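Local coordinates for segregation and condensation protein A (Pyrococcus furiosus, PDB 5XNS) that probably serves as the kleisin subunit of an SMC complex in chromosome segregation and condensation, with this C-terminal winged-helix domain docking onto its partner protein, at residues D28-V33 with A39-Y44; L46-E49 with R53-I56; E55-E60 with E64-P69. All blocks are in the same frame, centred on the assembly; numbering follows the deposited sequence.

Contact 1: D28-V33 with A39-Y44; sequences DLVPDV and ARTFLY
Thr41 of helix 35-50 meets three consecutive residues of the loop before it: Leu29, Val30 and Pro31. In 39-44 it is the one side chain touching 28-33, and it accounts for 75 of the 128 Å² buried. With chi1 at -50°, its OG1 sits beside the backbone N and turns back along the helix, where it is hydrogen-bonded to Ile37 O; CG2 points at the loop. Thr41 CG2 lies 4.2 Å from Leu29 CB and 4.0 Å from Val30 CG2, with the side chains of Val30 and Thr41 at a slant. Val30 offers this branch because its CG1 is trans to the backbone N (chi1 177°), which leaves CG2 facing the helix. In this winged-helix domain the loop between strand 24-25 and helix 35-50 folds back on that helix through van der Waals contacts, with no hydrogen bond between the two segments. Pro31 and Thr41 run past each other antiparallel, bringing Pro31 CD to 3.5 Å from Thr41 OG1. A glycine in place of Thr41 would probably open a gap beside Val30 CG2 and leave Ile37 O without its side-chain partner. Leu29 also packs on Val13 of helix 3-20, and Val30 on the other protein.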
# COMPACT_ATOMS: atom_id res chain seq x y z
N ASP B 28 -5.12 32.02 -13.82
CA ASP B 28 -5.54 32.73 -15.02
C ASP B 28 -5.41 31.88 -16.27
O ASP B 28 -5.88 32.30 -17.34
CB ASP B 28 -4.71 34.01 -15.21
CG ASP B 28 -4.97 35.05 -14.12
OD1 ASP B 28 -5.94 34.91 -13.33
OD2 ASP B 28 -4.19 36.03 -14.08
N LEU B 29 -4.77 30.71 -16.17
CA LEU B 29 -4.55 29.83 -17.30
C LEU B 29 -5.61 28.75 -17.45
O LEU B 29 -5.71 28.16 -18.52
CB LEU B 29 -3.17 29.17 -17.19
CG LEU B 29 -2.00 29.69 -18.05
CD1 LEU B 29 -2.26 31.08 -18.62
CD2 LEU B 29 -0.69 29.64 -17.29
N VAL B 30 -6.41 28.51 -16.41
CA VAL B 30 -7.34 27.38 -16.38
C VAL B 30 -8.64 27.76 -17.08
O VAL B 30 -9.34 28.68 -16.62
CB VAL B 30 -7.60 26.93 -14.93
CG1 VAL B 30 -8.64 25.81 -14.91
CG2 VAL B 30 -6.29 26.51 -14.26
N PRO B 31 -9.01 27.10 -18.17
CA PRO B 31 -10.13 27.60 -18.99
C PRO B 31 -11.52 27.21 -18.49
O PRO B 31 -12.50 27.81 -18.97
CB PRO B 31 -9.85 27.00 -20.38
CG PRO B 31 -9.09 25.74 -20.10
CD PRO B 31 -8.26 26.01 -18.85
N ASP B 32 -11.66 26.28 -17.55
CA ASP B 32 -12.99 25.92 -17.03
C ASP B 32 -12.89 25.60 -15.55
O ASP B 32 -11.87 25.08 -15.07
CB ASP B 32 -13.60 24.73 -17.77
CG ASP B 32 -13.77 25.00 -19.26
OD1 ASP B 32 -14.63 25.84 -19.61
OD2 ASP B 32 -13.03 24.39 -20.07
N VAL B 33 -13.97 25.90 -14.82
CA VAL B 33 -14.04 25.61 -13.40
C VAL B 33 -14.56 24.18 -13.23
O VAL B 33 -15.70 23.97 -12.80
CB VAL B 33 -14.94 26.62 -12.66
CG1 VAL B 33 -14.80 26.46 -11.15
CG2 VAL B 33 -14.61 28.03 -13.08
N ALA B 39 -6.91 19.99 -13.44
CA ALA B 39 -5.85 18.99 -13.41
C ALA B 39 -5.09 18.96 -14.73
O ALA B 39 -3.85 18.94 -14.74
CB ALA B 39 -6.45 17.62 -13.08
N ARG B 40 -5.82 19.00 -15.85
CA ARG B 40 -5.18 18.93 -17.16
C ARG B 40 -4.28 20.13 -17.43
O ARG B 40 -3.18 19.99 -17.98
CB ARG B 40 -6.26 18.80 -18.24
CG ARG B 40 -5.73 18.64 -19.65
CD ARG B 40 -6.88 18.64 -20.65
NE ARG B 40 -7.73 17.45 -20.53
CZ ARG B 40 -8.96 17.37 -21.02
NH1 ARG B 40 -9.49 18.42 -21.64
NH2 ARG B 40 -9.67 16.24 -20.89
N THR B 41 -4.72 21.33 -17.04
CA THR B 41 -3.87 22.51 -17.20
C THR B 41 -2.59 22.34 -16.40
O THR B 41 -1.49 22.58 -16.92
CB THR B 41 -4.62 23.77 -16.74
OG1 THR B 41 -5.91 23.81 -17.36
CG2 THR B 41 -3.82 25.04 -17.10
N PHE B 42 -2.71 21.93 -15.14
CA PHE B 42 -1.54 21.69 -14.29
C PHE B 42 -0.60 20.68 -14.95
O PHE B 42 0.61 20.92 -15.07
CB PHE B 42 -2.02 21.23 -12.92
CG PHE B 42 -0.94 21.14 -11.88
CD1 PHE B 42 0.03 22.13 -11.76
CD2 PHE B 42 -0.92 20.07 -10.97
CE1 PHE B 42 1.02 22.04 -10.79
CE2 PHE B 42 0.06 19.98 -9.99
CZ PHE B 42 1.03 20.97 -9.89
N LEU B 43 -1.17 19.57 -15.45
CA LEU B 43 -0.36 18.52 -16.06
C LEU B 43 0.39 19.03 -17.29
O LEU B 43 1.59 18.78 -17.44
CB LEU B 43 -1.25 17.34 -16.45
CG LEU B 43 -0.59 16.07 -16.99
CD1 LEU B 43 0.27 15.42 -15.93
CD2 LEU B 43 -1.67 15.10 -17.45
N TYR B 44 -0.31 19.74 -18.17
CA TYR B 44 0.32 20.26 -19.38
C TYR B 44 1.47 21.20 -19.04
O TYR B 44 2.53 21.17 -19.69
CB TYR B 44 -0.73 20.94 -20.25
CG TYR B 44 -1.71 19.96 -20.89
CD1 TYR B 44 -1.57 18.59 -20.70
CD2 TYR B 44 -2.75 20.40 -21.69
CE1 TYR B 44 -2.44 17.69 -21.28
CE2 TYR B 44 -3.63 19.51 -22.28
CZ TYR B 44 -3.47 18.15 -22.07
OH TYR B 44 -4.35 17.25 -22.65

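Contact 2: L46-E49 with R53-I56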
# COMPACT_ATOMS: atom_id res chain seq x y z
N LEU B 46 3.26 20.90 -16.28
CA LEU B 46 4.35 20.05 -15.81
C LEU B 46 5.06 19.38 -16.97
O LEU B 46 6.28 19.18 -16.92
CB LEU B 46 3.83 19.02 -14.81
CG LEU B 46 3.30 19.72 -13.56
CD1 LEU B 46 2.25 18.84 -12.88
CD2 LEU B 46 4.43 20.08 -12.61
N PHE B 47 4.32 18.99 -18.01
CA PHE B 47 4.95 18.51 -19.24
C PHE B 47 5.89 19.56 -19.82
O PHE B 47 7.04 19.27 -20.16
CB PHE B 47 3.88 18.13 -20.28
CG PHE B 47 3.11 16.85 -19.96
CD1 PHE B 47 3.45 16.06 -18.88
CD2 PHE B 47 2.04 16.47 -20.76
CE1 PHE B 47 2.75 14.89 -18.60
CE2 PHE B 47 1.33 15.31 -20.49
CZ PHE B 47 1.69 14.51 -19.41
N LEU B 48 5.41 20.81 -19.92
CA LEU B 48 6.25 21.86 -20.47
C LEU B 48 7.46 22.12 -19.58
O LEU B 48 8.55 22.43 -20.08
CB LEU B 48 5.42 23.14 -20.67
CG LEU B 48 4.48 23.12 -21.89
CD1 LEU B 48 3.47 24.24 -21.81
CD2 LEU B 48 5.24 23.20 -23.21
N GLU B 49 7.30 21.99 -18.27
CA GLU B 49 8.43 22.26 -17.40
C GLU B 49 9.47 21.15 -17.48
O GLU B 49 10.67 21.43 -17.45
CB GLU B 49 7.98 22.46 -15.96
CG GLU B 49 9.14 22.83 -15.05
CD GLU B 49 8.70 23.25 -13.68
OE1 GLU B 49 7.85 22.53 -13.10
OE2 GLU B 49 9.20 24.29 -13.19
N ARG B 53 10.62 24.19 -21.20
CA ARG B 53 10.01 25.30 -21.93
C ARG B 53 9.34 26.32 -21.03
O ARG B 53 9.18 27.48 -21.46
CB ARG B 53 9.02 24.78 -22.96
CG ARG B 53 9.61 23.77 -23.89
CD ARG B 53 8.78 23.60 -25.15
NE ARG B 53 9.41 22.63 -26.04
CZ ARG B 53 10.47 22.90 -26.81
NH1 ARG B 53 11.01 24.12 -26.82
NH2 ARG B 53 10.99 21.94 -27.60
N VAL B 54 8.93 25.95 -19.81
CA VAL B 54 8.43 26.90 -18.83
C VAL B 54 9.05 26.57 -17.48
O VAL B 54 9.55 25.47 -17.26
CB VAL B 54 6.89 26.92 -18.70
CG1 VAL B 54 6.23 27.05 -20.06
CG2 VAL B 54 6.41 25.66 -17.96
N GLU B 55 8.99 27.54 -16.58
CA GLU B 55 9.34 27.36 -15.18
C GLU B 55 8.11 27.59 -14.33
O GLU B 55 7.39 28.58 -14.53
CB GLU B 55 10.46 28.32 -14.80
CG GLU B 55 10.52 28.67 -13.35
CD GLU B 55 11.94 29.03 -12.93
OE1 GLU B 55 12.27 28.84 -11.73
OE2 GLU B 55 12.72 29.46 -13.81
N ILE B 56 7.83 26.68 -13.41
CA ILE B 56 6.72 26.82 -12.47
C ILE B 56 7.28 27.29 -11.14
O ILE B 56 8.23 26.70 -10.61
CB ILE B 56 5.95 25.50 -12.32
CG1 ILE B 56 5.41 25.02 -13.67
CG2 ILE B 56 4.81 25.67 -11.31
CD1 ILE B 56 4.87 23.62 -13.66
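This is a buried helix-to-strand contact, where the C-terminal end of helix 35-50 meets the start of strand 54-58 across a short turn; Leu46, Leu48 and Glu49 touch Arg53, Val54 and Ile56, and 358 Å² are buried. The turn is tied by Arg53 N, which donates to Leu48 O at 2.9 Å. The span from the first residue to the sixth is that of the 6→1 bond of a Schellman motif.

Glu49 makes the second tie. Its CG is trans to the backbone N (chi1 -176°), and the extended chain carries the carboxylate over to the strand, where OE2 accepts the Ile56 N-H at 2.8 Å. The bond is nearly straight at hydrogen (171°), yet the donor stands well above the carboxylate plane, 60° out of it. The other oxygen, OE1, turns away to the chain of the other protein, where a basic side chain forms a salt bridge with it and a polar one a hydrogen bond, so this buried acid is probably kept ionised. Ile56 passes at a slant over the same group, its CG1 3.7 Å from Glu49 CD, and its CD1 goes on to meet Leu46 CD2 at 3.7 Å. On the helix 3-20 side, Leu48 CB packs against Val54 CG2 at 3.8 Å, and the Leu48 and Arg53 side chains cross at about a right angle, Leu48 CD2 4.1 Å from Arg53 CD. Val6 and Tyr10 cover Leu48 there. The tight passage from helix 35-50 into the first strand of the wing is typical of the winged-helix fold.

Contact 3: E55-E60 with E64-P69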
# COMPACT_ATOMS: atom_id res chain seq x y z
N GLU B 55 8.99 27.54 -16.58
CA GLU B 55 9.34 27.36 -15.18
C GLU B 55 8.11 27.59 -14.33
O GLU B 55 7.39 28.58 -14.53
CB GLU B 55 10.46 28.32 -14.80
CG GLU B 55 10.52 28.67 -13.35
CD GLU B 55 11.94 29.03 -12.93
OE1 GLU B 55 12.27 28.84 -11.73
OE2 GLU B 55 12.72 29.46 -13.81
N ILE B 56 7.83 26.68 -13.41
CA ILE B 56 6.72 26.82 -12.47
C ILE B 56 7.28 27.29 -11.14
O ILE B 56 8.23 26.70 -10.61
CB ILE B 56 5.95 25.50 -12.32
CG1 ILE B 56 5.41 25.02 -13.67
CG2 ILE B 56 4.81 25.67 -11.31
CD1 ILE B 56 4.87 23.62 -13.66
N ILE B 57 6.69 28.34 -10.59
CA ILE B 57 7.18 28.97 -9.38
C ILE B 57 6.12 28.84 -8.30
O ILE B 57 4.95 29.20 -8.52
CB ILE B 57 7.51 30.45 -9.63
CG1 ILE B 57 8.78 30.56 -10.48
CG2 ILE B 57 7.62 31.22 -8.31
CD1 ILE B 57 9.08 31.97 -10.90
N GLN B 58 6.52 28.32 -7.14
CA GLN B 58 5.64 28.22 -5.99
C GLN B 58 6.49 28.43 -4.75
O GLN B 58 7.46 27.69 -4.54
CB GLN B 58 4.93 26.86 -5.94
CG GLN B 58 3.96 26.73 -4.77
CD GLN B 58 3.20 25.40 -4.77
OE1 GLN B 58 3.80 24.32 -4.83
NE2 GLN B 58 1.88 25.48 -4.71
N GLU B 59 6.14 29.43 -3.95
CA GLU B 59 6.94 29.74 -2.76
C GLU B 59 6.63 28.79 -1.61
O GLU B 59 7.55 28.23 -0.99
CB GLU B 59 6.72 31.19 -2.34
CG GLU B 59 6.99 32.21 -3.43
CD GLU B 59 8.39 32.09 -4.03
OE1 GLU B 59 9.35 31.77 -3.28
OE2 GLU B 59 8.55 32.32 -5.25
N GLU B 60 5.35 28.60 -1.30
CA GLU B 60 4.91 27.79 -0.18
C GLU B 60 4.02 26.64 -0.67
O GLU B 60 3.35 26.77 -1.70
CB GLU B 60 4.13 28.65 0.83
CG GLU B 60 2.72 29.01 0.38
CD GLU B 60 2.21 30.35 0.91
OE1 GLU B 60 1.97 31.26 0.08
OE2 GLU B 60 2.03 30.49 2.15
N GLU B 64 0.12 30.12 -4.10
CA GLU B 64 -0.05 30.60 -5.47
C GLU B 64 1.04 30.04 -6.38
O GLU B 64 2.22 30.03 -6.03
CB GLU B 64 -0.03 32.13 -5.49
CG GLU B 64 -0.16 32.70 -6.90
CD GLU B 64 -1.07 33.91 -6.98
OE1 GLU B 64 -0.61 35.04 -6.68
OE2 GLU B 64 -2.27 33.71 -7.33
N ILE B 65 0.62 29.57 -7.55
CA ILE B 65 1.50 29.03 -8.57
C ILE B 65 1.60 30.04 -9.71
O ILE B 65 0.57 30.55 -10.18
CB ILE B 65 0.97 27.68 -9.07
CG1 ILE B 65 0.82 26.70 -7.89
CG2 ILE B 65 1.86 27.12 -10.16
CD1 ILE B 65 0.04 25.43 -8.23
N LEU B 66 2.82 30.31 -10.16
CA LEU B 66 3.09 31.21 -11.28
C LEU B 66 3.88 30.48 -12.36
O LEU B 66 4.58 29.51 -12.09
CB LEU B 66 3.88 32.45 -10.85
CG LEU B 66 3.34 33.18 -9.63
CD1 LEU B 66 4.43 34.08 -9.10
CD2 LEU B 66 2.09 33.98 -10.00
N VAL B 67 3.79 31.00 -13.58
CA VAL B 67 4.39 30.37 -14.75
C VAL B 67 5.22 31.41 -15.50
O VAL B 67 4.73 32.52 -15.78
CB VAL B 67 3.33 29.77 -15.69
CG1 VAL B 67 4.01 29.02 -16.84
CG2 VAL B 67 2.38 28.86 -14.90
N VAL B 68 6.43 31.04 -15.87
CA VAL B 68 7.26 31.88 -16.72
C VAL B 68 7.79 31.03 -17.87
O VAL B 68 8.30 29.93 -17.63
CB VAL B 68 8.41 32.52 -15.92
CG1 VAL B 68 9.33 33.31 -16.84
CG2 VAL B 68 7.85 33.40 -14.83
N PRO B 69 7.67 31.48 -19.12
CA PRO B 69 8.25 30.71 -20.22
C PRO B 69 9.76 30.84 -20.25
O PRO B 69 10.33 31.80 -19.73
CB PRO B 69 7.60 31.32 -21.47
CG PRO B 69 7.25 32.72 -21.06
CD PRO B 69 6.90 32.65 -19.59
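Strand 65-69 pairs with strand 54-58 through Leu66 with Ile57 and Val68 with Glu55, forming the antiparallel beta hairpin that is the wing of this winged-helix domain. The strand axes approach to 4.7 Å, and their directions differ by 153°.

At Glu64 the backbone O lies near Gln58 CG, beyond the well-bonded part of the hairpin. Ile65 follows on the face that looks to helix 35-50 and to the other protein. The Ile65 and Ile56 side chains lie alongside each other, pointing the same way, and Ile65 CG2, trans to its backbone N, is 3.5 Å from Ile56 CG2, closer than usual. The amide end of Gln58 lies slantwise over Ile65, Gln58 NE2 being 3.6 Å from Ile65 CG1; that nitrogen is bonded to Gly63 O and to the backbone of the other protein, which fixes the rotation of the amide. Leu66 turns to the other face and exchanges two hydrogen bonds with Ile57, giving its O to Ile57 N at 2.8 Å and its N to Ile57 O at 2.9 Å. Val67 returns to the Ile65 face, in a non-hydrogen-bonded pair with Ile56, where its CA lies 3.5 Å from Glu55 O in a CA-H...O contact; its backbone also bonds Ile24, so this strand is the middle one. Val68 N donates to Glu55 O at 3.0 Å, and Glu55 N returns the bond to Val68 O at 2.7 Å, 171° at the hydrogen.

Contact 2 is the most buried of the three, with Arg53 its one exposed residue; contacts 1 and 3 are partly buried. Contacts 1 and 2 both use helix 35-50, on opposite sides of the chain's centre, their own centres about 13 Å apart, whereas contacts 2 and 3 share Glu55 and Ile56 on strand 54-58. Chemistry follows place: 28-33 with 39-44 relies on van der Waals contacts around one threonine, 46-49 with 53-56 adds a backbone bond and a buried carboxylate, and 55-60 with 64-69 rests mainly on paired backbone bonds. Val67 joins all three, its CG2 lying 4.0 Å from Leu29 CD2 and its CG1 4.0 Å from Val54 CB.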